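Local coordinates for protein CdiI (Burkholderia pseudomallei 1026a, PDB 4G6V) that serves as the immunity protein of a contact-dependent growth inhibition system, binding its cognate CdiA-CT tRNase toxin and presumably neutralising it, at residues D19-F31 and L74-F86. Sequence-based numbering, arbitrary orientation.
Sequences DLNKIRSNHSELF and LIPIVSKILVDGF
In this alpha+beta fold, helix 75-84, packed on strands 4-9 and 91-95 of the antiparallel sheet, meets helix 13-26, helix 28-34 and the turn between them at His27, which holds the N-cap position of helix 28-34. The segments 19-26 and 75-84 run at 134° to each other, with axes 10.7 Å apart at their closest. Ile81 sits at the middle of the contact, facing that turn. Its CD1 lies over one face of the His27 imidazole, 3.6 Å from the ring centroid in a CH-pi contact, while its CG2 covers the ND1 side of the same face. On Ile81 chi1 of -77° sets CG1 beside the backbone N and CG2 anti to it, and with chi2 extended CD1 and CG2 both reach the ring. From the next turn Leu30 comes tip to tip with Ile81, CD1 to CD1; Leu30 CD1 also meets Val78 CG2 at 4.0 Å, and Leu30 CD2 touches Leu74 CD1. Phe31 presents its rim to Val78 CG1 and Ile81 CG2, with Phe31 CZ 4.2 Å from Leu82 CD2. Toward the end of helix 75-84, Ile23 rests CD1 on the backbone of Gly85, 3.7 Å from its O, and also approaches Leu82 and Phe86. The Phe86 ring lies against Leu20, whose CG is 3.7 Å from Phe86 CZ, and against Asp19, whose CB is 3.7 Å from Phe86 CE1; the Asp19 carboxylate plane stands 85° from the ring. Beyond the contact, Leu20 and Phe31 reach Ile37 of strand 35-42, and Phe86 rests on Leu9 and Ile91. No hydrogen bond joins the two segments: van der Waals packing, mostly of apolar side chains, holds them, with the imidazole face, Asp19 and the Gly85 backbone adding polar groups.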
ATOM      1  N   ASP B  19      -6.937  20.356   7.778  1.00 35.02           N
ATOM      2  CA  ASP B  19      -5.479  20.417   7.575  1.00 32.96           C
ATOM      3  C   ASP B  19      -5.007  19.858   6.205  1.00 36.95           C
ATOM      4  O   ASP B  19      -4.152  20.464   5.550  1.00 34.46           O
ATOM      5  CB  ASP B  19      -4.736  19.708   8.718  1.00 26.69           C
ATOM      6  CG  ASP B  19      -4.561  20.585   9.927  1.00 45.95           C
ATOM      7  OD1 ASP B  19      -4.360  21.812   9.749  1.00 58.21           O
ATOM      8  OD2 ASP B  19      -4.612  20.048  11.058  1.00 52.38           O
ATOM      9  N   LEU B  20      -5.545  18.710   5.782  1.00 21.48           N
ATOM     10  CA  LEU B  20      -5.200  18.172   4.459  1.00 28.18           C
ATOM     11  C   LEU B  20      -5.576  19.069   3.280  1.00 29.64           C
ATOM     12  O   LEU B  20      -4.963  18.981   2.216  1.00 38.85           O
ATOM     13  CB  LEU B  20      -5.756  16.758   4.246  1.00 21.00           C
ATOM     14  CG  LEU B  20      -4.839  15.706   4.856  1.00 30.48           C
ATOM     15  CD1 LEU B  20      -5.538  14.391   5.014  1.00 33.17           C
ATOM     16  CD2 LEU B  20      -3.562  15.553   4.024  1.00 27.74           C
ATOM     17  N   ASN B  21      -6.576  19.919   3.449  1.00 24.98           N
ATOM     18  CA  ASN B  21      -6.936  20.819   2.370  1.00 32.37           C
ATOM     19  C   ASN B  21      -5.812  21.806   2.121  1.00 33.01           C
ATOM     20  O   ASN B  21      -5.476  22.128   0.991  1.00 34.77           O
ATOM     21  CB  ASN B  21      -8.228  21.568   2.682  1.00 37.86           C
ATOM     22  CG  ASN B  21      -9.470  20.674   2.630  1.00 50.66           C
ATOM     23  OD1 ASN B  21      -9.474  19.599   2.014  1.00 48.95           O
ATOM     24  ND2 ASN B  21     -10.541  21.131   3.282  1.00 59.30           N
ATOM     25  N   LYS B  22      -5.229  22.295   3.200  1.00 37.33           N
ATOM     26  CA  LYS B  22      -4.157  23.249   3.078  1.00 37.51           C
ATOM     27  C   LYS B  22      -2.935  22.594   2.442  1.00 42.77           C
ATOM     28  O   LYS B  22      -2.268  23.190   1.596  1.00 46.73           O
ATOM     29  CB  LYS B  22      -3.831  23.815   4.447  1.00 43.44           C
ATOM     30  CG  LYS B  22      -5.012  24.538   5.073  1.00 56.78           C
ATOM     31  CD  LYS B  22      -4.656  25.126   6.433  1.00 59.17           C
ATOM     32  CE  LYS B  22      -5.896  25.721   7.089  1.00 56.53           C
ATOM     33  NZ  LYS B  22      -5.490  26.320   8.394  1.00 65.26           N
ATOM     34  N   ILE B  23      -2.652  21.358   2.839  1.00 34.54           N
ATOM     35  CA  ILE B  23      -1.569  20.608   2.229  1.00 26.61           C
ATOM     36  C   ILE B  23      -1.781  20.480   0.728  1.00 31.95           C
ATOM     37  O   ILE B  23      -0.931  20.889  -0.049  1.00 41.05           O
ATOM     38  CB  ILE B  23      -1.370  19.253   2.919  1.00 29.29           C
ATOM     39  CG1 ILE B  23      -0.450  19.429   4.127  1.00 28.38           C
ATOM     40  CG2 ILE B  23      -0.694  18.292   2.018  1.00 32.92           C
ATOM     41  CD1 ILE B  23      -0.806  18.527   5.297  1.00 26.77           C
ATOM     42  N   ARG B  24      -2.930  19.953   0.316  1.00 42.75           N
ATOM     43  CA  ARG B  24      -3.269  19.865  -1.103  1.00 41.10           C
ATOM     44  C   ARG B  24      -3.108  21.189  -1.850  1.00 43.88           C
ATOM     45  O   ARG B  24      -2.867  21.211  -3.047  1.00 52.71           O
ATOM     46  CB  ARG B  24      -4.709  19.411  -1.283  1.00 41.57           C
ATOM     47  CG  ARG B  24      -5.028  17.991  -0.873  1.00 51.61           C
ATOM     48  CD  ARG B  24      -6.516  17.712  -1.156  1.00 42.49           C
ATOM     49  NE  ARG B  24      -7.064  16.637  -0.329  1.00 32.83           N
ATOM     50  CZ  ARG B  24      -6.963  15.345  -0.635  1.00 51.50           C
ATOM     51  NH1 ARG B  24      -6.335  14.973  -1.755  1.00 47.98           N
ATOM     52  NH2 ARG B  24      -7.484  14.422   0.175  1.00 42.47           N
ATOM     53  N   SER B  25      -3.282  22.292  -1.147  1.00 45.04           N
ATOM     54  CA  SER B  25      -3.287  23.602  -1.776  1.00 50.43           C
ATOM     55  C   SER B  25      -1.866  24.162  -1.783  1.00 46.24           C
ATOM     56  O   SER B  25      -1.522  25.044  -2.568  1.00 51.49           O
ATOM     57  CB  SER B  25      -4.251  24.522  -1.007  1.00 54.90           C
ATOM     58  OG  SER B  25      -4.271  25.830  -1.539  1.00 59.84           O
ATOM     59  N   ASN B  26      -1.039  23.616  -0.905  1.00 49.74           N
ATOM     60  CA  ASN B  26       0.312  24.107  -0.689  1.00 47.63           C
ATOM     61  C   ASN B  26       1.319  23.275  -1.488  1.00 55.42           C
ATOM     62  O   ASN B  26       2.469  23.692  -1.703  1.00 49.97           O
ATOM     63  CB  ASN B  26       0.621  24.034   0.803  1.00 55.32           C
ATOM     64  CG  ASN B  26       1.698  25.008   1.229  1.00 77.32           C
ATOM     65  OD1 ASN B  26       2.421  25.561   0.400  1.00 76.76           O
ATOM     66  ND2 ASN B  26       1.819  25.214   2.536  1.00 90.29           N
ATOM     67  N   HIS B  27       0.869  22.098  -1.929  1.00 50.22           N
ATOM     68  CA  HIS B  27       1.702  21.173  -2.687  1.00 44.22           C
ATOM     69  C   HIS B  27       0.906  20.475  -3.767  1.00 44.82           C
ATOM     70  O   HIS B  27       0.774  19.244  -3.787  1.00 39.79           O
ATOM     71  CB  HIS B  27       2.376  20.156  -1.766  1.00 46.92           C
ATOM     72  CG  HIS B  27       3.366  20.770  -0.833  1.00 42.43           C
ATOM     73  ND1 HIS B  27       3.056  21.086   0.473  1.00 51.40           N
ATOM     74  CD2 HIS B  27       4.645  21.167  -1.023  1.00 33.72           C
ATOM     75  CE1 HIS B  27       4.105  21.639   1.053  1.00 41.62           C
ATOM     76  NE2 HIS B  27       5.081  21.701   0.167  1.00 50.63           N
ATOM     77  N   SER B  28       0.382  21.292  -4.668  1.00 49.70           N
ATOM     78  CA  SER B  28      -0.365  20.826  -5.821  1.00 42.56           C
ATOM     79  C   SER B  28       0.472  19.913  -6.712  1.00 54.28           C
ATOM     80  O   SER B  28      -0.062  19.027  -7.395  1.00 59.55           O
ATOM     81  CB  SER B  28      -0.835  22.035  -6.619  1.00 50.71           C
ATOM     82  OG  SER B  28       0.177  23.033  -6.652  1.00 55.53           O
ATOM     83  N   GLU B  29       1.784  20.129  -6.718  1.00 50.86           N
ATOM     84  CA  GLU B  29       2.659  19.345  -7.583  1.00 54.47           C
ATOM     85  C   GLU B  29       2.566  17.863  -7.223  1.00 63.29           C
ATOM     86  O   GLU B  29       2.199  17.024  -8.060  1.00 64.85           O
ATOM     87  CB  GLU B  29       4.107  19.835  -7.503  1.00 42.68           C
ATOM     88  CG  GLU B  29       4.766  19.681  -6.136  1.00 50.41           C
ATOM     89  CD  GLU B  29       4.524  20.876  -5.215  1.00 66.88           C
ATOM     90  OE1 GLU B  29       5.309  21.045  -4.244  1.00 57.01           O
ATOM     91  OE2 GLU B  29       3.553  21.640  -5.467  1.00 51.84           O
ATOM     92  N   LEU B  30       2.863  17.555  -5.965  1.00 51.09           N
ATOM     93  CA  LEU B  30       2.839  16.181  -5.492  1.00 48.36           C
ATOM     94  C   LEU B  30       1.427  15.604  -5.460  1.00 43.98           C
ATOM     95  O   LEU B  30       1.178  14.472  -5.866  1.00 42.75           O
ATOM     96  CB  LEU B  30       3.423  16.133  -4.090  1.00 45.72           C
ATOM     97  CG  LEU B  30       4.807  16.743  -3.916  1.00 45.35           C
ATOM     98  CD1 LEU B  30       5.040  16.971  -2.444  1.00 37.31           C
ATOM     99  CD2 LEU B  30       5.907  15.839  -4.546  1.00 29.48           C
ATOM    100  N   PHE B  31       0.491  16.399  -4.977  1.00 43.47           N
ATOM    101  CA  PHE B  31      -0.781  15.841  -4.563  1.00 47.62           C
ATOM    102  C   PHE B  31      -1.905  15.908  -5.601  1.00 47.79           C
ATOM    103  O   PHE B  31      -3.030  15.456  -5.351  1.00 56.25           O
ATOM    104  CB  PHE B  31      -1.170  16.452  -3.227  1.00 39.83           C
ATOM    105  CG  PHE B  31      -0.188  16.169  -2.133  1.00 36.87           C
ATOM    106  CD1 PHE B  31       0.216  14.870  -1.869  1.00 39.86           C
ATOM    107  CD2 PHE B  31       0.338  17.197  -1.369  1.00 40.02           C
ATOM    108  CE1 PHE B  31       1.110  14.595  -0.857  1.00 29.68           C
ATOM    109  CE2 PHE B  31       1.232  16.934  -0.354  1.00 38.50           C
ATOM    110  CZ  PHE B  31       1.621  15.629  -0.100  1.00 43.51           C
ATOM    111  N   LEU B  74      10.328  10.460  -3.734  1.00 34.76           N
ATOM    112  CA  LEU B  74       9.894  11.622  -2.957  1.00 35.91           C
ATOM    113  C   LEU B  74       9.178  11.224  -1.680  1.00 30.38           C
ATOM    114  O   LEU B  74       8.718  12.073  -0.946  1.00 31.85           O
ATOM    115  CB  LEU B  74       9.032  12.569  -3.794  1.00 27.92           C
ATOM    116  CG  LEU B  74       9.662  12.849  -5.162  1.00 38.18           C
ATOM    117  CD1 LEU B  74       8.628  13.350  -6.167  1.00 35.10           C
ATOM    118  CD2 LEU B  74      10.874  13.803  -5.067  1.00 32.99           C
ATOM    119  N   ILE B  75       9.103   9.935  -1.397  1.00 28.79           N
ATOM    120  CA  ILE B  75       8.415   9.498  -0.187  1.00 24.91           C
ATOM    121  C   ILE B  75       8.895  10.207   1.093  1.00 30.15           C
ATOM    122  O   ILE B  75       8.075  10.693   1.862  1.00 36.59           O
ATOM    123  CB  ILE B  75       8.397   7.957  -0.055  1.00 26.30           C
ATOM    124  CG1 ILE B  75       7.338   7.383  -0.994  1.00 26.14           C
ATOM    125  CG2 ILE B  75       8.123   7.524   1.363  1.00 21.68           C
ATOM    126  CD1 ILE B  75       7.394   5.852  -1.173  1.00 24.85           C
ATOM    127  N   PRO B  76      10.218  10.297   1.313  1.00 34.15           N
ATOM    128  CA  PRO B  76      10.756  10.990   2.495  1.00 27.73           C
ATOM    129  C   PRO B  76      10.452  12.484   2.532  1.00 29.09           C
ATOM    130  O   PRO B  76      10.325  13.057   3.623  1.00 31.94           O
ATOM    131  CB  PRO B  76      12.277  10.794   2.360  1.00 23.84           C
ATOM    132  CG  PRO B  76      12.447   9.653   1.456  1.00 27.35           C
ATOM    133  CD  PRO B  76      11.288   9.682   0.508  1.00 29.92           C
ATOM    134  N   ILE B  77      10.374  13.124   1.371  1.00 27.55           N
ATOM    135  CA  ILE B  77      10.006  14.541   1.334  1.00 37.63           C
ATOM    136  C   ILE B  77       8.493  14.727   1.529  1.00 37.00           C
ATOM    137  O   ILE B  77       8.050  15.649   2.226  1.00 33.86           O
ATOM    138  CB  ILE B  77      10.450  15.231   0.039  1.00 35.21           C
ATOM    139  CG1 ILE B  77       9.991  16.684   0.018  1.00 51.36           C
ATOM    140  CG2 ILE B  77       9.850  14.557  -1.148  1.00 35.45           C
ATOM    141  CD1 ILE B  77      10.020  17.293  -1.369  1.00 65.98           C
ATOM    142  N   VAL B  78       7.708  13.845   0.921  1.00 28.86           N
ATOM    143  CA  VAL B  78       6.272  13.816   1.171  1.00 31.25           C
ATOM    144  C   VAL B  78       5.977  13.578   2.651  1.00 32.13           C
ATOM    145  O   VAL B  78       5.125  14.242   3.237  1.00 32.96           O
ATOM    146  CB  VAL B  78       5.575  12.738   0.340  1.00 33.23           C
ATOM    147  CG1 VAL B  78       4.241  12.423   0.936  1.00 26.95           C
ATOM    148  CG2 VAL B  78       5.425  13.202  -1.102  1.00 31.82           C
ATOM    149  N   SER B  79       6.700  12.644   3.260  1.00 36.11           N
ATOM    150  CA  SER B  79       6.519  12.355   4.681  1.00 33.83           C
ATOM    151  C   SER B  79       6.744  13.586   5.531  1.00 35.71           C
ATOM    152  O   SER B  79       5.967  13.881   6.439  1.00 40.10           O
ATOM    153  CB  SER B  79       7.456  11.246   5.126  1.00 24.23           C
ATOM    154  OG  SER B  79       7.053  10.030   4.539  1.00 36.98           O
ATOM    155  N   LYS B  80       7.818  14.307   5.233  1.00 42.84           N
ATOM    156  CA  LYS B  80       8.161  15.515   5.976  1.00 42.39           C
ATOM    157  C   LYS B  80       7.088  16.603   5.799  1.00 44.92           C
ATOM    158  O   LYS B  80       6.655  17.208   6.774  1.00 41.10           O
ATOM    159  CB  LYS B  80       9.549  16.008   5.561  1.00 41.81           C
ATOM    160  CG  LYS B  80       9.835  17.418   5.978  1.00 61.78           C
ATOM    161  CD  LYS B  80      10.573  18.179   4.890  1.00 78.52           C
ATOM    162  CE  LYS B  80      10.068  19.623   4.777  1.00 84.15           C
ATOM    163  NZ  LYS B  80      10.201  20.400   6.048  1.00 82.99           N
ATOM    164  N   ILE B  81       6.647  16.825   4.558  1.00 41.51           N
ATOM    165  CA  ILE B  81       5.579  17.781   4.256  1.00 32.66           C
ATOM    166  C   ILE B  81       4.328  17.494   5.091  1.00 42.95           C
ATOM    167  O   ILE B  81       3.610  18.415   5.518  1.00 40.90           O
ATOM    168  CB  ILE B  81       5.228  17.759   2.741  1.00 37.72           C
ATOM    169  CG1 ILE B  81       6.281  18.518   1.934  1.00 43.81           C
ATOM    170  CG2 ILE B  81       3.858  18.355   2.458  1.00 31.11           C
ATOM    171  CD1 ILE B  81       6.152  18.328   0.425  1.00 30.70           C
ATOM    172  N   LEU B  82       4.075  16.210   5.326  1.00 35.25           N
ATOM    173  CA  LEU B  82       2.915  15.797   6.114  1.00 36.67           C
ATOM    174  C   LEU B  82       3.103  16.066   7.628  1.00 36.17           C
ATOM    175  O   LEU B  82       2.238  16.630   8.270  1.00 35.00           O
ATOM    176  CB  LEU B  82       2.537  14.334   5.814  1.00 29.51           C
ATOM    177  CG  LEU B  82       2.003  13.967   4.410  1.00 37.25           C
ATOM    178  CD1 LEU B  82       1.625  12.494   4.330  1.00 30.98           C
ATOM    179  CD2 LEU B  82       0.795  14.829   3.976  1.00 35.67           C
ATOM    180  N   VAL B  83       4.244  15.684   8.183  1.00 35.06           N
ATOM    181  CA  VAL B  83       4.578  15.986   9.579  1.00 30.13           C
ATOM    182  C   VAL B  83       4.419  17.492   9.881  1.00 37.45           C
ATOM    183  O   VAL B  83       4.004  17.891  10.982  1.00 36.93           O
ATOM    184  CB  VAL B  83       6.053  15.547   9.909  1.00 30.64           C
ATOM    185  CG1 VAL B  83       6.499  16.057  11.276  1.00 28.52           C
ATOM    186  CG2 VAL B  83       6.251  14.032   9.809  1.00 21.15           C
ATOM    187  N   ASP B  84       4.753  18.321   8.892  1.00 41.35           N
ATOM    188  CA  ASP B  84       4.771  19.773   9.058  1.00 41.31           C
ATOM    189  C   ASP B  84       3.392  20.415   8.879  1.00 43.78           C
ATOM    190  O   ASP B  84       3.130  21.473   9.443  1.00 48.88           O
ATOM    191  CB  ASP B  84       5.791  20.418   8.111  1.00 35.49           C
ATOM    192  N   GLY B  85       2.518  19.785   8.095  1.00 35.61           N
ATOM    193  CA  GLY B  85       1.195  20.334   7.860  1.00 32.39           C
ATOM    194  C   GLY B  85       0.166  19.800   8.841  1.00 36.11           C
ATOM    195  O   GLY B  85      -1.040  19.974   8.665  1.00 30.55           O
ATOM    196  N   PHE B  86       0.659  19.117   9.866  1.00 43.71           N
ATOM    197  CA  PHE B  86      -0.158  18.678  10.990  1.00 44.05           C
ATOM    198  C   PHE B  86       0.465  19.201  12.278  1.00 51.89           C
ATOM    199  O   PHE B  86       0.595  18.479  13.264  1.00 54.84           O
ATOM    200  CB  PHE B  86      -0.279  17.154  11.007  1.00 29.23           C
ATOM    201  CG  PHE B  86      -1.197  16.625   9.958  1.00 34.74           C
ATOM    202  CD1 PHE B  86      -2.569  16.756  10.100  1.00 33.74           C
ATOM    203  CD2 PHE B  86      -0.702  15.998   8.824  1.00 40.09           C
ATOM    204  CE1 PHE B  86      -3.422  16.280   9.136  1.00 34.93           C
ATOM    205  CE2 PHE B  86      -1.564  15.510   7.845  1.00 27.18           C
ATOM    206  CZ  PHE B  86      -2.918  15.655   8.000  1.00 31.70           C
TER